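Local coordinates for protein aminotransferase, classes I and II (Silicibacter pomeroyi DSS-3, PDB 3H14) that probably transfers amino groups between aspartate and 2-oxoglutarate, as an aminotransferase that depends on pyridoxal phosphate, at residues D12-M17 / G345-P350; E51-S56 / P264-V269. All blocks are in the same frame, centred on the assembly; numbering follows the deposited sequence. Where two conformers were deposited one is given.

In the fold
Both contacts lie at the surface, their centres about 35 Å apart and their nearest atoms about 20 Å apart. Interaction 1 ties the loop before helix 17-28 to the loop between strands 340-344 and 356-360, neighbours in the mixed four-stranded sheet that also takes in strand 34-35. Interaction 2 packs helix 47-57 on helix 265-274, about 25 Å from the centre of the chain. In sequence it is nested within the long span closed by interaction 1, so the order is 12-17, 51-56, 264-269, 345-350. Interaction 2 closes over the part of the chain that holds the whole seven-stranded sheet, while interaction 1 joins the N-terminal segment to the smaller sheet.

Interaction 1. Residues D12-M17 / G345-P350; sequences DPFIVM and GLDFDP
The type I beta turn from Phe14 to Met17, leading into helix 17-28, offers two successive backbone N-H groups to the carboxylate of Asp347. Ile15 N donates to Asp347 OD1 at 2.7 Å with an N-H...O angle of 155°, and OD1 receives it on its syn lone pair. Val16 N reaches Asp347 OD2 over 3.1 Å, also on the syn side, but this bond is more bent, at 137°. One oxygen per N-H fixes the rotation of the carboxylate. Its CG stands anti to the carbonyl carbon of Asp347, which carries the group out towards the turn. Carbon closes in around it: Ile15 CB lies 3.4 Å from Asp347 OD1, and Val16 CB comes within 3.6 Å of Asp347 OD2. The Phe14 ring plane is turned 66° from the carboxylate, with CD1 4.0 Å from Asp347 OD1. Beside this, Ile15 CG1 rests 4.3 Å from Leu346 CB, a looser apolar touch. An alanine in place of Asp347 would probably leave both turn N-H groups without their acceptor and Ile15 CB without the oxygen packed against it. On the backbone side, Arg129 of helix 126-134 bonds to the carbonyl oxygens of Asp347 and Phe348. The carboxylate thus fastens the N-terminal segment before helix 17-28 to the loop joining strands 340-344 and 356-360 of the four-stranded sheet.

Interaction 2. Residues E51-S56 / P264-V269; sequences EALAKS and PHASQV
Ser56 OG donates to Leu53 O at 2.7 Å, a bond from a serine hydroxyl back to a carbonyl one turn earlier in its own helix. OG sits between the backbone N and the carbonyl carbon of Ser56, which swings it back to that carbonyl. It meets the oxygen at a C=O...O angle of 119°, tilted 21° from the carbonyl plane. The same hydroxyl also borders the helix interface, since Val269 CG1 lies 4.0 Å from Ser56 OG.

No hydrogen bond crosses between the two segments. What joins them is helix-on-helix packing at the surface of the fold, between helix 47-57 and the first turn of helix 265-274, for which Pro264 is the N-cap residue. The axes of the short segments approach to 9.1 Å, and their directions differ by 130°. Across this spacing Val269 and Leu53 each reach over to smaller partners.

Val269 carries most of the contact from its side. Its CG1, anti to the backbone N, reaches helix 47-57 between Ala52 and Ser56, lying 3.8 Å from Ala52 O and 4.4 Å from Ala52 CB. One turn back along its helix, Ala266 presents its methyl to Leu53: CD1 of Leu53 touches Ala266 CB at 3.7 Å, tip to tip. Leu53 leaves its helix flank-on, and it is the CD1 end that comes over to Ala266. Leu53 also leans on Trp237, while the hydroxyl of Ser267 bonds to the backbone oxygen of that tryptophan.

Interaction 1. Residues D12-M17 / G345-P350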
ATOM      1  N   ASP A  12      13.779  -1.086 -12.231  1.00 34.77           N
ATOM      2  CA  ASP A  12      13.047  -2.092 -13.027  1.00 34.80           C
ATOM      3  C   ASP A  12      11.668  -1.584 -13.474  1.00 34.15           C
ATOM      4  O   ASP A  12      10.930  -1.036 -12.655  1.00 34.28           O
ATOM      5  CB  ASP A  12      12.767  -3.321 -12.167  1.00 34.88           C
ATOM      6  CG  ASP A  12      14.020  -4.032 -11.665  1.00 37.76           C
ATOM      7  OD1 ASP A  12      15.094  -3.975 -12.306  1.00 39.66           O
ATOM      8  OD2 ASP A  12      13.889  -4.706 -10.612  1.00 41.45           O
ATOM      9  N   PRO A  13      11.288  -1.807 -14.745  1.00 34.17           N
ATOM     10  CA  PRO A  13       9.940  -1.420 -15.231  1.00 34.49           C
ATOM     11  C   PRO A  13       8.894  -2.360 -14.650  1.00 34.26           C
ATOM     12  O   PRO A  13       9.175  -3.547 -14.494  1.00 34.11           O
ATOM     13  CB  PRO A  13      10.029  -1.624 -16.736  1.00 34.49           C
ATOM     14  CG  PRO A  13      11.005  -2.707 -16.891  1.00 34.94           C
ATOM     15  CD  PRO A  13      12.057  -2.490 -15.789  1.00 34.46           C
ATOM     16  N   PHE A  14       7.721  -1.835 -14.323  1.00 34.03           N
ATOM     17  CA  PHE A  14       6.715  -2.613 -13.627  1.00 34.89           C
ATOM     18  C   PHE A  14       6.039  -3.563 -14.586  1.00 35.27           C
ATOM     19  O   PHE A  14       5.529  -3.149 -15.622  1.00 34.06           O
ATOM     20  CB  PHE A  14       5.697  -1.707 -12.937  1.00 35.76           C
ATOM     21  CG  PHE A  14       6.218  -1.058 -11.671  1.00 36.57           C
ATOM     22  CD1 PHE A  14       7.267  -1.638 -10.940  1.00 38.05           C
ATOM     23  CD2 PHE A  14       5.651   0.111 -11.203  1.00 38.48           C
ATOM     24  CE1 PHE A  14       7.746  -1.041  -9.776  1.00 38.41           C
ATOM     25  CE2 PHE A  14       6.107   0.698 -10.042  1.00 37.97           C
ATOM     26  CZ  PHE A  14       7.161   0.121  -9.326  1.00 37.52           C
ATOM     27  N   ILE A  15       6.065  -4.840 -14.228  1.00 36.11           N
ATOM     28  CA  ILE A  15       5.535  -5.907 -15.067  1.00 37.63           C
ATOM     29  C   ILE A  15       4.068  -5.671 -15.356  1.00 38.28           C
ATOM     30  O   ILE A  15       3.584  -6.097 -16.408  1.00 38.65           O
ATOM     31  CB  ILE A  15       5.735  -7.321 -14.406  1.00 37.58           C
ATOM     32  CG1 ILE A  15       7.228  -7.669 -14.266  1.00 38.51           C
ATOM     33  CG2 ILE A  15       5.004  -8.400 -15.169  1.00 37.64           C
ATOM     34  CD1 ILE A  15       8.024  -7.561 -15.556  1.00 40.42           C
ATOM     35  N   VAL A  16       3.364  -4.976 -14.447  1.00 39.19           N
ATOM     36  CA  VAL A  16       1.919  -4.753 -14.613  1.00 40.32           C
ATOM     37  C   VAL A  16       1.574  -3.863 -15.818  1.00 41.17           C
ATOM     38  O   VAL A  16       0.418  -3.815 -16.242  1.00 40.45           O
ATOM     39  CB  VAL A  16       1.241  -4.223 -13.311  1.00 39.72           C
ATOM     40  CG1 VAL A  16       1.629  -2.779 -13.006  1.00 39.16           C
ATOM     41  CG2 VAL A  16      -0.300  -4.392 -13.388  1.00 39.23           C
HETATM   42  N   MSE A  17       2.588  -3.200 -16.383  1.00 42.48           N
HETATM   43  CA  MSE A  17       2.417  -2.303 -17.531  1.00 43.15           C
HETATM   44  C   MSE A  17       1.968  -3.045 -18.788  1.00 42.39           C
HETATM   45  O   MSE A  17       1.219  -2.497 -19.586  1.00 42.06           O
HETATM   46  CB  MSE A  17       3.723  -1.545 -17.814  1.00 45.73           C
HETATM   47  CG  MSE A  17       4.212  -0.669 -16.639  1.00 51.00           C
HETATM   48 SE   MSE A  17       2.997   0.807 -16.272  1.00 68.17          SE
HETATM   49  CE  MSE A  17       3.334   1.184 -14.365  1.00 56.06           C
ATOM     50  N   GLY A 345       2.206 -11.655  -9.995  1.00 18.79           N
ATOM     51  CA  GLY A 345       2.916 -11.523  -8.750  1.00 19.64           C
ATOM     52  C   GLY A 345       4.365 -11.072  -8.826  1.00 19.71           C
ATOM     53  O   GLY A 345       4.913 -10.662  -7.798  1.00 20.29           O
ATOM     54  N   LEU A 346       4.982 -11.114 -10.018  1.00 20.61           N
ATOM     55  CA  LEU A 346       6.415 -10.830 -10.151  0.50 21.21           C
ATOM     56  C   LEU A 346       6.853  -9.456  -9.595  1.00 21.64           C
ATOM     57  O   LEU A 346       7.935  -9.360  -9.003  1.00 22.20           O
ATOM     58  CB  LEU A 346       6.875 -10.975 -11.599  0.50 21.75           C
ATOM     59  CG  LEU A 346       6.862 -12.405 -12.135  0.50 22.61           C
ATOM     60  CD1 LEU A 346       5.549 -12.655 -12.909  0.50 21.89           C
ATOM     61  CD2 LEU A 346       8.071 -12.658 -13.007  0.50 24.22           C
ATOM     62  N   ASP A 347       6.019  -8.424  -9.748  1.00 21.21           N
ATOM     63  CA  ASP A 347       6.338  -7.076  -9.189  1.00 21.58           C
ATOM     64  C   ASP A 347       6.482  -7.084  -7.677  1.00 20.72           C
ATOM     65  O   ASP A 347       7.213  -6.252  -7.128  1.00 21.91           O
ATOM     66  CB  ASP A 347       5.255  -6.037  -9.526  1.00 21.79           C
ATOM     67  CG  ASP A 347       5.298  -5.547 -10.987  1.00 24.14           C
ATOM     68  OD1 ASP A 347       6.422  -5.460 -11.595  1.00 25.70           O
ATOM     69  OD2 ASP A 347       4.179  -5.231 -11.510  1.00 21.27           O
ATOM     70  N   PHE A 348       5.747  -7.975  -6.997  1.00 20.02           N
ATOM     71  CA  PHE A 348       5.744  -8.023  -5.544  1.00 19.18           C
ATOM     72  C   PHE A 348       6.808  -8.962  -4.994  1.00 19.98           C
ATOM     73  O   PHE A 348       7.336  -8.727  -3.881  1.00 18.98           O
ATOM     74  CB  PHE A 348       4.367  -8.431  -5.010  1.00 18.78           C
ATOM     75  CG  PHE A 348       3.252  -7.705  -5.680  1.00 18.34           C
ATOM     76  CD1 PHE A 348       3.021  -6.355  -5.393  1.00 18.43           C
ATOM     77  CD2 PHE A 348       2.502  -8.320  -6.705  1.00 18.36           C
ATOM     78  CE1 PHE A 348       2.028  -5.650  -6.044  1.00 19.08           C
ATOM     79  CE2 PHE A 348       1.495  -7.599  -7.382  1.00 17.08           C
ATOM     80  CZ  PHE A 348       1.270  -6.270  -7.047  1.00 18.55           C
ATOM     81  N   ASP A 349       7.112 -10.012  -5.750  1.00 18.97           N
ATOM     82  CA  ASP A 349       8.005 -11.079  -5.282  1.00 19.89           C
ATOM     83  C   ASP A 349       8.730 -11.609  -6.506  1.00 21.07           C
ATOM     84  O   ASP A 349       8.226 -12.486  -7.214  1.00 22.32           O
ATOM     85  CB  ASP A 349       7.225 -12.158  -4.523  1.00 19.70           C
ATOM     86  CG  ASP A 349       8.125 -13.206  -3.886  1.00 19.43           C
ATOM     87  OD1 ASP A 349       9.260 -13.374  -4.350  1.00 20.24           O
ATOM     88  OD2 ASP A 349       7.677 -13.878  -2.938  1.00 19.10           O
ATOM     89  N   PRO A 350       9.897 -11.022  -6.823  1.00 21.88           N
ATOM     90  CA  PRO A 350      10.668 -11.417  -7.992  1.00 22.60           C
ATOM     91  C   PRO A 350      11.117 -12.877  -8.027  1.00 22.65           C
ATOM     92  O   PRO A 350      11.309 -13.413  -9.100  1.00 25.27           O
ATOM     93  CB  PRO A 350      11.890 -10.463  -7.939  1.00 23.05           C
ATOM     94  CG  PRO A 350      11.393  -9.280  -7.196  1.00 23.50           C
ATOM     95  CD  PRO A 350      10.507  -9.867  -6.144  1.00 22.88           C
TER

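Interaction 2. Residues E51-S56 / P264-V269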
ATOM      1  N   GLU A  51     -15.943  20.030  -2.208  1.00 27.37           N
ATOM      2  CA  GLU A  51     -16.602  21.263  -1.775  1.00 29.24           C
ATOM      3  C   GLU A  51     -15.636  22.257  -1.110  1.00 28.78           C
ATOM      4  O   GLU A  51     -15.599  23.442  -1.479  1.00 29.16           O
ATOM      5  CB  GLU A  51     -17.785  20.928  -0.868  1.00 29.04           C
ATOM      6  CG  GLU A  51     -18.994  20.307  -1.630  1.00 32.13           C
ATOM      7  CD  GLU A  51     -20.119  19.751  -0.705  1.00 33.15           C
ATOM      8  OE1 GLU A  51     -19.944  19.718   0.551  1.00 39.03           O
ATOM      9  OE2 GLU A  51     -21.168  19.324  -1.253  1.00 36.43           O
ATOM     10  N   ALA A  52     -14.838  21.781  -0.153  1.00 28.15           N
ATOM     11  CA  ALA A  52     -13.907  22.618   0.585  1.00 28.42           C
ATOM     12  C   ALA A  52     -12.912  23.301  -0.311  1.00 28.15           C
ATOM     13  O   ALA A  52     -12.623  24.481  -0.123  1.00 28.34           O
ATOM     14  CB  ALA A  52     -13.148  21.818   1.656  1.00 27.78           C
ATOM     15  N   LEU A  53     -12.333  22.555  -1.242  1.00 27.99           N
ATOM     16  CA  LEU A  53     -11.427  23.140  -2.202  1.00 27.74           C
ATOM     17  C   LEU A  53     -12.130  24.130  -3.133  1.00 28.51           C
ATOM     18  O   LEU A  53     -11.594  25.200  -3.397  1.00 27.71           O
ATOM     19  CB  LEU A  53     -10.737  22.055  -3.038  1.00 27.78           C
ATOM     20  CG  LEU A  53      -9.774  22.560  -4.113  1.00 27.93           C
ATOM     21  CD1 LEU A  53      -8.663  23.484  -3.499  1.00 26.85           C
ATOM     22  CD2 LEU A  53      -9.148  21.405  -4.878  1.00 27.09           C
ATOM     23  N   ALA A  54     -13.290  23.732  -3.674  1.00 29.26           N
ATOM     24  CA  ALA A  54     -14.042  24.603  -4.574  1.00 30.36           C
ATOM     25  C   ALA A  54     -14.304  25.973  -3.913  1.00 30.55           C
ATOM     26  O   ALA A  54     -14.195  27.002  -4.559  1.00 30.70           O
ATOM     27  CB  ALA A  54     -15.364  23.929  -5.024  1.00 29.38           C
ATOM     28  N   LYS A  55     -14.640  25.967  -2.627  1.00 31.62           N
ATOM     29  CA  LYS A  55     -14.889  27.196  -1.869  1.00 32.03           C
ATOM     30  C   LYS A  55     -13.633  28.031  -1.758  1.00 33.55           C
ATOM     31  O   LYS A  55     -13.654  29.247  -2.010  1.00 33.48           O
ATOM     32  CB  LYS A  55     -15.404  26.864  -0.465  1.00 31.90           C
ATOM     33  N   SER A  56     -12.537  27.391  -1.371  1.00 34.68           N
ATOM     34  CA  SER A  56     -11.268  28.090  -1.209  1.00 36.78           C
ATOM     35  C   SER A  56     -10.808  28.729  -2.507  1.00 37.44           C
ATOM     36  O   SER A  56     -10.267  29.838  -2.490  1.00 37.55           O
ATOM     37  CB  SER A  56     -10.178  27.161  -0.670  1.00 36.86           C
ATOM     38  OG  SER A  56      -9.774  26.232  -1.654  1.00 40.86           O
ATOM     39  N   PRO A 264       0.910  20.115  -2.034  1.00 27.76           N
ATOM     40  CA  PRO A 264       0.258  21.290  -2.573  1.00 27.69           C
ATOM     41  C   PRO A 264      -0.786  21.829  -1.603  1.00 27.20           C
ATOM     42  O   PRO A 264      -1.505  21.058  -0.986  1.00 26.86           O
ATOM     43  CB  PRO A 264      -0.424  20.783  -3.850  1.00 28.05           C
ATOM     44  CG  PRO A 264      -0.077  19.350  -3.998  1.00 28.65           C
ATOM     45  CD  PRO A 264       0.784  18.924  -2.896  1.00 28.18           C
ATOM     46  N   HIS A 265      -0.879  23.145  -1.448  1.00 28.58           N
ATOM     47  CA  HIS A 265      -1.833  23.690  -0.473  1.00 28.32           C
ATOM     48  C   HIS A 265      -3.267  23.303  -0.837  1.00 26.47           C
ATOM     49  O   HIS A 265      -4.056  23.009   0.035  1.00 26.26           O
ATOM     50  CB  HIS A 265      -1.713  25.218  -0.320  1.00 29.98           C
ATOM     51  CG  HIS A 265      -2.592  25.793   0.765  1.00 31.91           C
ATOM     52  ND1 HIS A 265      -3.772  26.457   0.500  1.00 38.78           N
ATOM     53  CD2 HIS A 265      -2.459  25.795   2.114  1.00 37.43           C
ATOM     54  CE1 HIS A 265      -4.322  26.851   1.638  1.00 39.57           C
ATOM     55  NE2 HIS A 265      -3.544  26.465   2.633  1.00 38.32           N
ATOM     56  N   ALA A 266      -3.600  23.279  -2.123  1.00 25.64           N
ATOM     57  CA  ALA A 266      -4.952  22.880  -2.551  1.00 24.82           C
ATOM     58  C   ALA A 266      -5.304  21.491  -2.013  1.00 24.29           C
ATOM     59  O   ALA A 266      -6.397  21.260  -1.482  1.00 24.79           O
ATOM     60  CB  ALA A 266      -5.060  22.912  -4.078  1.00 25.40           C
ATOM     61  N   SER A 267      -4.375  20.560  -2.154  1.00 24.07           N
ATOM     62  CA  SER A 267      -4.555  19.213  -1.634  1.00 23.28           C
ATOM     63  C   SER A 267      -4.680  19.164  -0.114  1.00 23.20           C
ATOM     64  O   SER A 267      -5.426  18.365   0.406  1.00 22.07           O
ATOM     65  CB  SER A 267      -3.390  18.332  -2.075  1.00 23.63           C
ATOM     66  OG  SER A 267      -3.367  18.246  -3.481  1.00 22.83           O
ATOM     67  N   GLN A 268      -3.953  20.021   0.597  1.00 23.43           N
ATOM     68  CA  GLN A 268      -4.040  20.087   2.059  1.00 23.57           C
ATOM     69  C   GLN A 268      -5.389  20.582   2.595  1.00 23.74           C
ATOM     70  O   GLN A 268      -5.871  20.072   3.625  1.00 23.41           O
ATOM     71  CB  GLN A 268      -2.932  20.978   2.638  1.00 23.70           C
ATOM     72  CG  GLN A 268      -1.549  20.411   2.494  1.00 24.33           C
ATOM     73  CD  GLN A 268      -0.518  21.137   3.323  1.00 23.78           C
ATOM     74  OE1 GLN A 268      -0.566  21.098   4.540  1.00 23.24           O
ATOM     75  NE2 GLN A 268       0.470  21.732   2.661  1.00 26.16           N
ATOM     76  N   VAL A 269      -5.965  21.568   1.900  1.00 23.69           N
ATOM     77  CA  VAL A 269      -7.345  22.053   2.145  1.00 23.71           C
ATOM     78  C   VAL A 269      -8.350  20.909   1.984  1.00 23.13           C
ATOM     79  O   VAL A 269      -9.179  20.666   2.865  1.00 22.92           O
ATOM     80  CB  VAL A 269      -7.727  23.212   1.175  1.00 23.79           C
ATOM     81  CG1 VAL A 269      -9.192  23.624   1.341  1.00 24.90           C
ATOM     82  CG2 VAL A 269      -6.804  24.397   1.412  1.00 25.84           C
TER